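Local coordinates for protein bacteriophage virulence determinant (Salmonella enterica subsp. enterica serovar Typhimurium str. 14028S, PDB 6GGR) that probably acts as a secreted zinc-dependent protease of the PipA family, cleaving host NF-kappaB subunits during Salmonella infection, at residues 31-36 / 89-94; 54-59 / 132-137; 85-90 / 192-197; 113-118 / 162-167. One frame throughout, in Å; residues are numbered along the deposited sequence.

Interaction 1: 31-36 / 89-94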
loop_
_atom_site.group_PDB
_atom_site.type_symbol
_atom_site.label_atom_id
_atom_site.label_comp_id
_atom_site.label_asym_id
_atom_site.label_seq_id
_atom_site.Cartn_x
_atom_site.Cartn_y
_atom_site.Cartn_z
ATOM N N GLY B 31 20.467 9.182 17.182
ATOM C CA GLY B 31 21.736 8.937 17.842
ATOM C C GLY B 31 22.851 8.593 16.881
ATOM O O GLY B 31 24.028 8.685 17.247
ATOM N N LEU B 32 22.510 8.203 15.657
ATOM C CA LEU B 32 23.484 7.826 14.646
ATOM C C LEU B 32 23.587 8.834 13.509
ATOM O O LEU B 32 24.692 9.105 13.032
ATOM C CB LEU B 32 23.119 6.448 14.086
ATOM C CG LEU B 32 22.733 5.321 15.043
ATOM C CD1 LEU B 32 22.510 4.032 14.253
ATOM C CD2 LEU B 32 23.778 5.115 16.129
ATOM N N ALA B 33 22.462 9.410 13.067
ATOM C CA ALA B 33 22.458 10.481 12.065
ATOM C C ALA B 33 22.506 11.817 12.796
ATOM O O ALA B 33 21.475 12.321 13.251
ATOM C CB ALA B 33 21.219 10.402 11.177
ATOM N N THR B 34 23.699 12.404 12.904
ATOM C CA THR B 34 23.873 13.651 13.635
ATOM C C THR B 34 24.434 14.796 12.802
ATOM O O THR B 34 24.471 15.930 13.295
ATOM C CB THR B 34 24.787 13.438 14.854
ATOM O OG1 THR B 34 25.945 12.683 14.469
ATOM C CG2 THR B 34 24.038 12.704 15.963
ATOM N N ASP B 35 24.853 14.549 11.563
ATOM C CA ASP B 35 25.469 15.583 10.732
ATOM C C ASP B 35 24.377 16.276 9.926
ATOM O O ASP B 35 23.984 15.807 8.855
ATOM C CB ASP B 35 26.536 14.976 9.828
ATOM C CG ASP B 35 27.297 16.022 9.038
ATOM O OD1 ASP B 35 26.904 17.207 9.076
ATOM O OD2 ASP B 35 28.296 15.659 8.382
ATOM N N ASP B 36 23.894 17.413 10.431
ATOM C CA ASP B 36 22.847 18.174 9.763
ATOM C C ASP B 36 23.403 19.257 8.845
ATOM O O ASP B 36 22.652 20.146 8.425
ATOM C CB ASP B 36 21.897 18.794 10.796
ATOM C CG ASP B 36 22.578 19.830 11.683
ATOM O OD1 ASP B 36 23.766 20.143 11.460
ATOM O OD2 ASP B 36 21.915 20.331 12.617
ATOM N N ARG B 89 18.710 16.643 6.040
ATOM C CA ARG B 89 20.150 16.647 5.808
ATOM C C ARG B 89 20.847 15.582 6.647
ATOM O O ARG B 89 21.835 14.990 6.200
ATOM C CB ARG B 89 20.736 18.035 6.102
ATOM C CG ARG B 89 20.373 19.100 5.063
ATOM C CD ARG B 89 21.261 20.348 5.162
ATOM N NE ARG B 89 21.007 21.148 6.361
ATOM C CZ ARG B 89 20.047 22.063 6.471
ATOM N NH1 ARG B 89 19.224 22.301 5.455
ATOM N NH2 ARG B 89 19.901 22.738 7.605
ATOM N N ARG B 90 20.341 15.314 7.853
ATOM C CA ARG B 90 20.942 14.291 8.705
ATOM C C ARG B 90 20.760 12.901 8.108
ATOM O O ARG B 90 21.720 12.130 7.991
ATOM C CB ARG B 90 20.333 14.349 10.107
ATOM C CG ARG B 90 20.675 15.611 10.882
ATOM C CD ARG B 90 20.404 15.461 12.375
ATOM N NE ARG B 90 18.975 15.430 12.697
ATOM C CZ ARG B 90 18.258 14.327 12.893
ATOM N NH1 ARG B 90 18.816 13.127 12.803
ATOM N NH2 ARG B 90 16.966 14.420 13.186
ATOM N N LEU B 91 19.528 12.557 7.734
ATOM C CA LEU B 91 19.280 11.250 7.136
ATOM C C LEU B 91 20.081 11.086 5.850
ATOM O O LEU B 91 20.763 10.074 5.655
ATOM C CB LEU B 91 17.781 11.078 6.882
ATOM C CG LEU B 91 16.888 11.313 8.106
ATOM C CD1 LEU B 91 15.432 11.083 7.755
ATOM C CD2 LEU B 91 17.303 10.427 9.272
ATOM N N MET B 92 20.039 12.094 4.976
ATOM C CA MET B 92 20.741 12.008 3.699
ATOM C C MET B 92 22.248 11.922 3.905
ATOM O O MET B 92 22.921 11.075 3.304
ATOM C CB MET B 92 20.394 13.218 2.832
ATOM C CG MET B 92 21.056 13.206 1.464
ATOM S SD MET B 92 20.450 11.851 0.437
ATOM C CE MET B 92 21.789 11.705 -0.743
ATOM N N ASN B 93 22.800 12.804 4.742
ATOM C CA ASN B 93 24.240 12.799 4.986
ATOM C C ASN B 93 24.698 11.442 5.496
ATOM O O ASN B 93 25.631 10.843 4.952
ATOM C CB ASN B 93 24.613 13.894 5.987
ATOM C CG ASN B 93 24.624 15.284 5.372
ATOM O OD1 ASN B 93 24.704 15.440 4.156
ATOM N ND2 ASN B 93 24.565 16.307 6.224
ATOM N N TYR B 94 24.059 10.947 6.558
ATOM C CA TYR B 94 24.402 9.628 7.077
ATOM C C TYR B 94 24.347 8.581 5.971
ATOM O O TYR B 94 25.315 7.847 5.741
ATOM C CB TYR B 94 23.451 9.270 8.220
ATOM C CG TYR B 94 23.800 8.031 9.030
ATOM C CD1 TYR B 94 24.720 7.085 8.592
ATOM C CD2 TYR B 94 23.189 7.804 10.244
ATOM C CE1 TYR B 94 25.004 5.969 9.354
ATOM C CE2 TYR B 94 23.467 6.712 10.986
ATOM C CZ TYR B 94 24.372 5.792 10.550
ATOM O OH TYR B 94 24.640 4.688 11.322
HETATM O O HOH W 1 24.071 12.597 9.382
#

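Interaction 2: 54-59 / 132-137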
loop_
_atom_site.group_PDB
_atom_site.type_symbol
_atom_site.label_atom_id
_atom_site.label_comp_id
_atom_site.label_asym_id
_atom_site.label_seq_id
_atom_site.Cartn_x
_atom_site.Cartn_y
_atom_site.Cartn_z
ATOM N N GLY B 54 14.236 0.442 -12.547
ATOM C CA GLY B 54 14.106 -0.930 -12.091
ATOM C C GLY B 54 12.980 -1.102 -11.092
ATOM O O GLY B 54 12.925 -0.389 -10.083
ATOM N N GLY B 55 12.080 -2.051 -11.353
ATOM C CA GLY B 55 10.875 -2.203 -10.572
ATOM C C GLY B 55 10.987 -3.260 -9.486
ATOM O O GLY B 55 11.954 -4.012 -9.398
ATOM N N MET B 56 9.951 -3.299 -8.646
ATOM C CA MET B 56 9.865 -4.319 -7.607
ATOM C C MET B 56 10.008 -5.721 -8.183
ATOM O O MET B 56 10.567 -6.610 -7.530
ATOM C CB MET B 56 8.531 -4.196 -6.873
ATOM C CG MET B 56 8.382 -2.924 -6.077
ATOM S SD MET B 56 9.400 -2.956 -4.598
ATOM C CE MET B 56 9.170 -1.286 -3.991
ATOM N N ASP B 57 9.501 -5.941 -9.396
ATOM C CA ASP B 57 9.585 -7.246 -10.033
ATOM C C ASP B 57 10.727 -7.244 -11.036
ATOM O O ASP B 57 10.699 -6.440 -11.980
ATOM C CB ASP B 57 8.274 -7.583 -10.730
ATOM C CG ASP B 57 8.236 -9.012 -11.236
ATOM O OD1 ASP B 57 9.271 -9.705 -11.146
ATOM O OD2 ASP B 57 7.167 -9.444 -11.715
ATOM N N PRO B 58 11.747 -8.095 -10.880
ATOM C CA PRO B 58 12.808 -8.150 -11.903
ATOM C C PRO B 58 12.278 -8.360 -13.312
ATOM O O PRO B 58 12.684 -7.649 -14.240
ATOM C CB PRO B 58 13.676 -9.326 -11.435
ATOM C CG PRO B 58 13.447 -9.416 -9.973
ATOM C CD PRO B 58 12.026 -8.992 -9.745
ATOM N N ASP B 59 11.370 -9.323 -13.496
ATOM C CA ASP B 59 10.882 -9.638 -14.835
ATOM C C ASP B 59 10.233 -8.426 -15.490
ATOM O O ASP B 59 10.475 -8.144 -16.670
ATOM C CB ASP B 59 9.888 -10.799 -14.773
ATOM C CG ASP B 59 10.494 -12.051 -14.173
ATOM O OD1 ASP B 59 11.592 -11.958 -13.583
ATOM O OD2 ASP B 59 9.876 -13.131 -14.297
ATOM N N VAL B 132 15.021 -1.203 -4.334
ATOM C CA VAL B 132 14.112 -0.484 -5.218
ATOM C C VAL B 132 13.388 0.606 -4.443
ATOM O O VAL B 132 13.023 0.420 -3.278
ATOM C CB VAL B 132 13.087 -1.431 -5.869
ATOM C CG1 VAL B 132 12.073 -0.636 -6.691
ATOM C CG2 VAL B 132 13.793 -2.469 -6.733
ATOM N N ILE B 133 13.163 1.737 -5.109
ATOM C CA ILE B 133 12.305 2.810 -4.621
ATOM C C ILE B 133 11.234 3.020 -5.682
ATOM O O ILE B 133 11.539 3.458 -6.799
ATOM C CB ILE B 133 13.091 4.105 -4.362
ATOM C CG1 ILE B 133 13.967 3.954 -3.117
ATOM C CG2 ILE B 133 12.151 5.296 -4.190
ATOM C CD1 ILE B 133 15.065 4.993 -3.014
ATOM N N ALA B 134 9.984 2.709 -5.342
ATOM C CA ALA B 134 8.874 2.805 -6.281
ATOM C C ALA B 134 8.140 4.122 -6.065
ATOM O O ALA B 134 7.656 4.396 -4.960
ATOM C CB ALA B 134 7.918 1.621 -6.120
ATOM N N LEU B 135 8.050 4.928 -7.122
ATOM C CA LEU B 135 7.377 6.217 -7.066
ATOM C C LEU B 135 6.525 6.391 -8.314
ATOM O O LEU B 135 6.829 5.832 -9.372
ATOM C CB LEU B 135 8.380 7.372 -6.962
ATOM C CG LEU B 135 9.391 7.291 -5.815
ATOM C CD1 LEU B 135 10.486 8.329 -5.999
ATOM C CD2 LEU B 135 8.707 7.473 -4.468
ATOM N N ASN B 136 5.455 7.175 -8.183
ATOM C CA ASN B 136 4.591 7.487 -9.313
ATOM C C ASN B 136 4.008 8.877 -9.114
ATOM O O ASN B 136 4.041 9.436 -8.016
ATOM C CB ASN B 136 3.465 6.461 -9.469
ATOM C CG ASN B 136 2.473 6.508 -8.321
ATOM O OD1 ASN B 136 1.639 7.411 -8.242
ATOM N ND2 ASN B 136 2.561 5.534 -7.422
ATOM N N LEU B 137 3.463 9.427 -10.199
ATOM C CA LEU B 137 2.851 10.749 -10.194
ATOM C C LEU B 137 1.330 10.668 -10.282
ATOM O O LEU B 137 0.681 11.591 -10.781
ATOM C CB LEU B 137 3.412 11.593 -11.337
ATOM C CG LEU B 137 4.913 11.868 -11.240
ATOM C CD1 LEU B 137 5.486 12.234 -12.600
ATOM C CD2 LEU B 137 5.190 12.969 -10.227
#

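Interaction 3: 85-90 / 192-197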
loop_
_atom_site.group_PDB
_atom_site.type_symbol
_atom_site.label_atom_id
_atom_site.label_comp_id
_atom_site.label_asym_id
_atom_site.label_seq_id
_atom_site.Cartn_x
_atom_site.Cartn_y
_atom_site.Cartn_z
ATOM N N SER B 85 15.507 21.517 5.056
ATOM C CA SER B 85 15.359 20.717 6.249
ATOM C C SER B 85 16.627 20.164 6.818
ATOM O O SER B 85 17.246 19.344 6.249
ATOM C CB SER B 85 14.402 19.522 5.994
ATOM O OG SER B 85 14.246 18.728 7.094
ATOM N N GLY B 86 16.973 20.595 8.002
ATOM C CA GLY B 86 18.138 20.039 8.665
ATOM C C GLY B 86 17.941 18.603 9.101
ATOM O O GLY B 86 18.900 17.827 9.147
ATOM N N THR B 87 16.706 18.227 9.438
ATOM C CA THR B 87 16.428 16.831 9.757
ATOM C C THR B 87 16.704 15.937 8.557
ATOM O O THR B 87 17.319 14.873 8.693
ATOM C CB THR B 87 14.980 16.678 10.228
ATOM O OG1 THR B 87 14.812 17.363 11.476
ATOM C CG2 THR B 87 14.602 15.203 10.406
ATOM N N PHE B 88 16.270 16.360 7.367
ATOM C CA PHE B 88 16.516 15.568 6.165
ATOM C C PHE B 88 17.999 15.534 5.818
ATOM O O PHE B 88 18.504 14.514 5.332
ATOM C CB PHE B 88 15.711 16.123 4.995
ATOM C CG PHE B 88 15.971 15.414 3.700
ATOM C CD1 PHE B 88 15.238 14.293 3.349
ATOM C CD2 PHE B 88 16.950 15.864 2.836
ATOM C CE1 PHE B 88 15.481 13.639 2.159
ATOM C CE2 PHE B 88 17.197 15.210 1.647
ATOM C CZ PHE B 88 16.463 14.100 1.308
ATOM N N ARG B 89 18.710 16.643 6.040
ATOM C CA ARG B 89 20.150 16.647 5.808
ATOM C C ARG B 89 20.847 15.582 6.647
ATOM O O ARG B 89 21.835 14.990 6.200
ATOM C CB ARG B 89 20.736 18.035 6.102
ATOM C CG ARG B 89 20.373 19.100 5.063
ATOM C CD ARG B 89 21.261 20.348 5.162
ATOM N NE ARG B 89 21.007 21.148 6.361
ATOM C CZ ARG B 89 20.047 22.063 6.471
ATOM N NH1 ARG B 89 19.224 22.301 5.455
ATOM N NH2 ARG B 89 19.901 22.738 7.605
ATOM N N ARG B 90 20.341 15.314 7.853
ATOM C CA ARG B 90 20.942 14.291 8.705
ATOM C C ARG B 90 20.760 12.901 8.108
ATOM O O ARG B 90 21.720 12.130 7.991
ATOM C CB ARG B 90 20.333 14.349 10.107
ATOM C CG ARG B 90 20.675 15.611 10.882
ATOM C CD ARG B 90 20.404 15.461 12.375
ATOM N NE ARG B 90 18.975 15.430 12.697
ATOM C CZ ARG B 90 18.258 14.327 12.893
ATOM N NH1 ARG B 90 18.816 13.127 12.803
ATOM N NH2 ARG B 90 16.966 14.420 13.186
ATOM N N ASN B 192 6.810 13.829 8.841
ATOM C CA ASN B 192 6.115 14.993 9.387
ATOM C C ASN B 192 7.084 16.139 9.653
ATOM O O ASN B 192 6.805 17.296 9.318
ATOM C CB ASN B 192 5.384 14.623 10.677
ATOM C CG ASN B 192 4.127 13.803 10.434
ATOM O OD1 ASN B 192 3.630 13.707 9.312
ATOM N ND2 ASN B 192 3.593 13.226 11.502
ATOM N N ILE B 193 8.224 15.836 10.277
ATOM C CA ILE B 193 9.171 16.876 10.676
ATOM C C ILE B 193 9.818 17.510 9.452
ATOM O O ILE B 193 9.957 18.736 9.366
ATOM C CB ILE B 193 10.233 16.291 11.620
ATOM C CG1 ILE B 193 9.573 15.773 12.900
ATOM C CG2 ILE B 193 11.297 17.346 11.948
ATOM C CD1 ILE B 193 10.479 14.898 13.748
ATOM N N ILE B 194 10.254 16.680 8.503
ATOM C CA ILE B 194 10.903 17.184 7.297
ATOM C C ILE B 194 9.969 18.125 6.548
ATOM O O ILE B 194 10.356 19.231 6.150
ATOM C CB ILE B 194 11.352 16.006 6.414
ATOM C CG1 ILE B 194 12.443 15.209 7.129
ATOM C CG2 ILE B 194 11.855 16.496 5.054
ATOM C CD1 ILE B 194 12.737 13.865 6.493
ATOM N N LEU B 195 8.719 17.702 6.352
ATOM C CA LEU B 195 7.770 18.516 5.599
ATOM C C LEU B 195 7.523 19.857 6.279
ATOM O O LEU B 195 7.458 20.896 5.610
ATOM C CB LEU B 195 6.455 17.758 5.421
ATOM C CG LEU B 195 6.299 17.009 4.092
ATOM C CD1 LEU B 195 7.389 15.974 3.917
ATOM C CD2 LEU B 195 4.929 16.360 4.013
ATOM N N LYS B 196 7.367 19.863 7.603
ATOM C CA LYS B 196 7.213 21.137 8.302
ATOM C C LYS B 196 8.467 21.989 8.171
ATOM O O LYS B 196 8.381 23.215 8.035
ATOM C CB LYS B 196 6.878 20.906 9.776
ATOM C CG LYS B 196 5.450 20.435 10.031
ATOM C CD LYS B 196 4.421 21.448 9.544
ATOM C CE LYS B 196 3.010 21.048 9.954
ATOM N NZ LYS B 196 1.969 21.908 9.314
ATOM N N GLU B 197 9.643 21.360 8.215
ATOM C CA GLU B 197 10.882 22.099 8.000
ATOM C C GLU B 197 10.980 22.646 6.582
ATOM O O GLU B 197 11.686 23.638 6.359
ATOM C CB GLU B 197 12.088 21.206 8.302
ATOM C CG GLU B 197 12.279 20.887 9.782
ATOM C CD GLU B 197 13.516 20.039 10.053
ATOM O OE1 GLU B 197 14.198 19.641 9.086
ATOM O OE2 GLU B 197 13.811 19.772 11.238
#

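Interaction 4: 113-118 / 162-167. Unlike the reference sequence in segment 162-167: Gln167 (reference Glu).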
loop_
_atom_site.group_PDB
_atom_site.type_symbol
_atom_site.label_atom_id
_atom_site.label_comp_id
_atom_site.label_asym_id
_atom_site.label_seq_id
_atom_site.Cartn_x
_atom_site.Cartn_y
_atom_site.Cartn_z
ATOM N N GLU B 113 5.286 2.992 -10.524
ATOM C CA GLU B 113 4.812 1.853 -9.754
ATOM C C GLU B 113 4.241 2.316 -8.418
ATOM O O GLU B 113 4.435 3.455 -7.984
ATOM C CB GLU B 113 5.947 0.849 -9.534
ATOM C CG GLU B 113 6.613 0.386 -10.820
ATOM C CD GLU B 113 5.659 -0.363 -11.729
ATOM O OE1 GLU B 113 4.759 -1.055 -11.209
ATOM O OE2 GLU B 113 5.805 -0.252 -12.965
ATOM N N ASN B 114 3.522 1.406 -7.764
ATOM C CA ASN B 114 2.927 1.713 -6.472
ATOM C C ASN B 114 4.005 2.159 -5.492
ATOM O O ASN B 114 5.102 1.596 -5.451
ATOM C CB ASN B 114 2.187 0.489 -5.928
ATOM C CG ASN B 114 1.251 0.832 -4.787
ATOM O OD1 ASN B 114 0.279 1.564 -4.967
ATOM N ND2 ASN B 114 1.531 0.292 -3.606
ATOM N N PHE B 115 3.691 3.187 -4.707
ATOM C CA PHE B 115 4.645 3.727 -3.746
ATOM C C PHE B 115 5.176 2.632 -2.829
ATOM O O PHE B 115 4.405 1.934 -2.167
ATOM C CB PHE B 115 3.979 4.831 -2.920
ATOM C CG PHE B 115 3.866 6.145 -3.642
ATOM C CD1 PHE B 115 4.996 6.898 -3.921
ATOM C CD2 PHE B 115 2.632 6.636 -4.026
ATOM C CE1 PHE B 115 4.893 8.109 -4.581
ATOM C CE2 PHE B 115 2.527 7.852 -4.684
ATOM C CZ PHE B 115 3.657 8.583 -4.961
ATOM N N GLY B 116 6.495 2.489 -2.784
ATOM C CA GLY B 116 7.101 1.497 -1.920
ATOM C C GLY B 116 8.608 1.513 -2.055
ATOM O O GLY B 116 9.169 2.082 -2.999
ATOM N N THR B 117 9.257 0.880 -1.080
ATOM C CA THR B 117 10.705 0.734 -1.087
ATOM C C THR B 117 11.063 -0.553 -0.364
ATOM O O THR B 117 10.422 -0.912 0.626
ATOM C CB THR B 117 11.416 1.914 -0.410
ATOM O OG1 THR B 117 11.141 1.898 0.996
ATOM C CG2 THR B 117 10.960 3.236 -0.989
ATOM N N THR B 118 12.094 -1.230 -0.858
ATOM C CA THR B 118 12.521 -2.506 -0.297
ATOM C C THR B 118 13.382 -2.262 0.936
ATOM O O THR B 118 14.463 -1.670 0.836
ATOM C CB THR B 118 13.295 -3.307 -1.339
ATOM O OG1 THR B 118 14.428 -2.548 -1.778
ATOM C CG2 THR B 118 12.414 -3.623 -2.536
ATOM N N ARG B 162 4.793 14.555 0.243
ATOM C CA ARG B 162 4.740 13.624 1.366
ATOM C C ARG B 162 5.042 12.200 0.915
ATOM O O ARG B 162 5.816 11.487 1.562
ATOM C CB ARG B 162 3.374 13.684 2.052
ATOM C CG ARG B 162 3.284 12.790 3.288
ATOM C CD ARG B 162 2.004 13.016 4.094
ATOM N NE ARG B 162 2.008 14.281 4.834
ATOM C CZ ARG B 162 2.567 14.460 6.030
ATOM N NH1 ARG B 162 3.187 13.463 6.644
ATOM N NH2 ARG B 162 2.511 15.644 6.622
ATOM N N SER B 163 4.437 11.763 -0.190
ATOM C CA SER B 163 4.641 10.389 -0.642
ATOM C C SER B 163 6.097 10.148 -1.020
ATOM O O SER B 163 6.683 9.120 -0.662
ATOM C CB SER B 163 3.724 10.083 -1.823
ATOM O OG SER B 163 2.371 10.349 -1.505
ATOM N N PHE B 164 6.697 11.090 -1.752
ATOM C CA PHE B 164 8.095 10.948 -2.149
ATOM C C PHE B 164 9.009 10.916 -0.931
ATOM O O PHE B 164 9.893 10.059 -0.825
ATOM C CB PHE B 164 8.483 12.091 -3.089
ATOM C CG PHE B 164 8.184 11.816 -4.538
ATOM C CD1 PHE B 164 6.927 11.395 -4.938
ATOM C CD2 PHE B 164 9.161 11.998 -5.503
ATOM C CE1 PHE B 164 6.657 11.146 -6.268
ATOM C CE2 PHE B 164 8.896 11.757 -6.833
ATOM C CZ PHE B 164 7.642 11.331 -7.219
ATOM N N ILE B 165 8.811 11.849 0.001
ATOM C CA ILE B 165 9.670 11.913 1.184
ATOM C C ILE B 165 9.484 10.670 2.045
ATOM O O ILE B 165 10.451 10.123 2.588
ATOM C CB ILE B 165 9.382 13.201 1.977
ATOM C CG1 ILE B 165 9.765 14.439 1.154
ATOM C CG2 ILE B 165 10.111 13.192 3.323
ATOM C CD1 ILE B 165 11.228 14.500 0.743
ATOM N N HIS B 166 8.243 10.208 2.185
ATOM C CA HIS B 166 7.987 9.006 2.971
ATOM C C HIS B 166 8.775 7.819 2.429
ATOM O O HIS B 166 9.428 7.094 3.189
ATOM C CB HIS B 166 6.489 8.700 2.979
ATOM C CG HIS B 166 6.114 7.549 3.862
ATOM N ND1 HIS B 166 5.506 7.718 5.086
ATOM C CD2 HIS B 166 6.274 6.214 3.702
ATOM C CE1 HIS B 166 5.296 6.536 5.638
ATOM N NE2 HIS B 166 5.754 5.606 4.819
ATOM N N GLN B 167 8.725 7.601 1.114
ATOM C CA GLN B 167 9.443 6.469 0.534
ATOM C C GLN B 167 10.949 6.669 0.626
ATOM O O GLN B 167 11.693 5.715 0.883
ATOM C CB GLN B 167 9.026 6.264 -0.923
ATOM C CG GLN B 167 7.553 5.961 -1.120
ATOM C CD GLN B 167 7.077 4.775 -0.308
ATOM O OE1 GLN B 167 7.852 3.879 0.026
ATOM N NE2 GLN B 167 5.796 4.767 0.023
#

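Interaction 1: 31-36 / 89-94
Ala33 puts its CB against the rim of the Tyr94 ring, 3.4 Å from Tyr94 CD2 and close to the ring plane, so the methyl meets the tyrosine at its edge and not over a face. Tyr94 reaches this place because CG stands anti to the backbone N (chi1 -170°), which sends the ring out along the loop. There Leu32 lies across its hydroxyl end, with Leu32 CD1 3.7 Å from Tyr94 OH. Further out, Asp36 CB rests on Arg90 CG at 3.4 Å, carbon on carbon beside two charged groups.

The polar edge is a row of three loop carbonyls, each taken by a helix side chain. Arg90 NH1 donates to Ala33 O (2.8 Å) and also forms a salt bridge with Asp30. Asn93 ND2 reaches Asp35 O at 2.7 Å along a nearly straight bond (166°), approaching from above the carbonyl plane; its OD1 is held by Tyr82. Last comes Arg89 NE, 2.8 Å from Asp36 O, which lies in the guanidinium plane. A water accepts from Asp35 N and donates to Arg90 O, while the Asp35 carboxylate turns to Arg39.

The loop after helix 24-30 is thus strapped along the outer side of helix 86-100, whose Leu91 and Met92 pack inward on helices 186-197, 45-49 and 160-173.

Interaction 2: 54-59 / 132-137
Met56 swings its thioether over Val132 and Ala134, two strand residues whose side chains lie on the same side of the sheet. Its chain is bent at chi2 (-73°), which turns the sulfur back toward the strand, and the last torsion is extended, carrying CE on beyond SD. The methyl group settles between the two: Met56 CE is 3.8 Å from Ala134 CB and 4.0 Å from Val132 CG1. The sulfur itself passes close to Val132 CG1, at 4.1 Å. Met56 and Val132 meet at a slant, not alongside one another.

The branches of Val132 are divided between two glycine carbonyls. CG1 lies 3.5 Å from Gly54 O, and CG2 lies 3.6 Å from Gly55 O, so the valine is wedged against bare backbone. Gly55 O accepts from Arg130, and Gly54 shares a backbone hydrogen bond with Leu109 of strand 107-111. Just beyond, Asp57 OD1 accepts from Asp59 N at 3.2 Å, an Asx turn within the loop. A second protein chain closes over this region, laying an aromatic side chain on Met56 and pairing a basic one with Asp59.

Strand 132-135 is the middle strand of a mixed three-stranded sheet, with Ile133 directed to its other side, toward helix 160-173. A loop covering one side of a small sheet while the metal-ligand helix backs the other is consistent with a zincin-like protease domain.

Interaction 3: 85-90 / 192-197
Glu197, at the end of helix 186-197, reaches into the N-terminus of helix 86-100 and supplements its N-cap, Ser85. Its CB lies 3.7 Å from Ser85 CB, where the two backbones come closest. From CG the chain runs straight out (chi2 -178°) and delivers a carboxylate to the first turn. OE2 takes the hydroxyl of Thr87: Thr87 OG1 donates to Glu197 OE2 at 2.6 Å, on the syn side and 33° out of the carboxylate plane. OE1 accepts from Thr87 N at 2.9 Å, though its position is less certain because it sits implausibly near Ser85 OG. If OE1 is placed rightly, both carboxylate oxygens hold the one threonine, through side chain and backbone. Ser85 OG in turn appears to accept from Phe88 N, the classical capping bond. A negative group at this helix end would probably be favoured by the helix dipole.

The axes of the short helical segments 86-90 and 192-197 come within 8.8 Å, their N-to-C directions 130° apart. Next to the polar cluster lies Ile194: its CG1 is 3.9 Å from Thr87 CG2, and its CG2 turns to CB of Phe88, which also packs on helices 64-84 and 160-173. Ile193 adds a methyl beside the threonine hydroxyl. At the far end of Ile194, CD1 comes up to the edge of the Phe88 ring, near its plane and 4.0 Å from Phe88 CD1.

Interaction 4: 113-118 / 162-167
Gly116 and Gln167 bring an almost fully extended edge strand up against a helix, their CA atoms 6.0 Å apart. The glycine backbone is nearly flat, and the Gln167 side chain comes across to it from the helix. Gln167 stands where the natural sequence has a glutamate, inside the HEXXH motif carried by this helix; its CG packs 3.9 Å from Phe115 CD1. Thr117 comes in beside it, with Thr117 CG2 3.2 Å from the carbonyl oxygen Gln167 O. The threonine's OG1 lies between backbone N and carbonyl carbon (chi1 68°), which leaves the methyl as the branch directed at the helix.

Phe115 meets the previous helical turn in two ways. Ser163 CB sits over one ring face in a CH-pi contact, 3.7 Å from the centroid and 20° off the normal. Phe164 approaches the ring edge, its CE1 in the plane and its CD1 3.9 Å from Phe115 CE1. Ser163 OG is turned to Asp139, Asp159 and a basic side chain of a second protein chain.

Strand 116-117 pairs antiparallel with strand 132-135, and Thr117 also makes backbone hydrogen bonds to that second chain, consistent with an edge strand that receives substrate. On the helix, His166, with His170 and Asp177, makes up the zinc site, which holds no metal in this chain of the model, while Phe164 reaches across to helix 64-84 and Leu135 of the central strand.

How the interactions relate
Interactions 2, 3 and 4 are buried, whereas interaction 1 is partly open at the chain surface. Interactions 1 and 3 share helix 86-100: loop 31-36 binds its outer side, and 192-197 meets its first turn. Both combine hydrogen bonds with packing, but carbonyls are the acceptors in one and a carboxylate in the other. Interactions 2 and 4 meet in the sheet, where strands 132-135 and 116-117 are neighbours, and both contacts are mainly nonpolar. Helices 186-197 and 160-173 are joined by a probable hydrogen bond, Asn192 OD1 to Arg162 NH1 (2.7 Å), which links interactions 3 and 4.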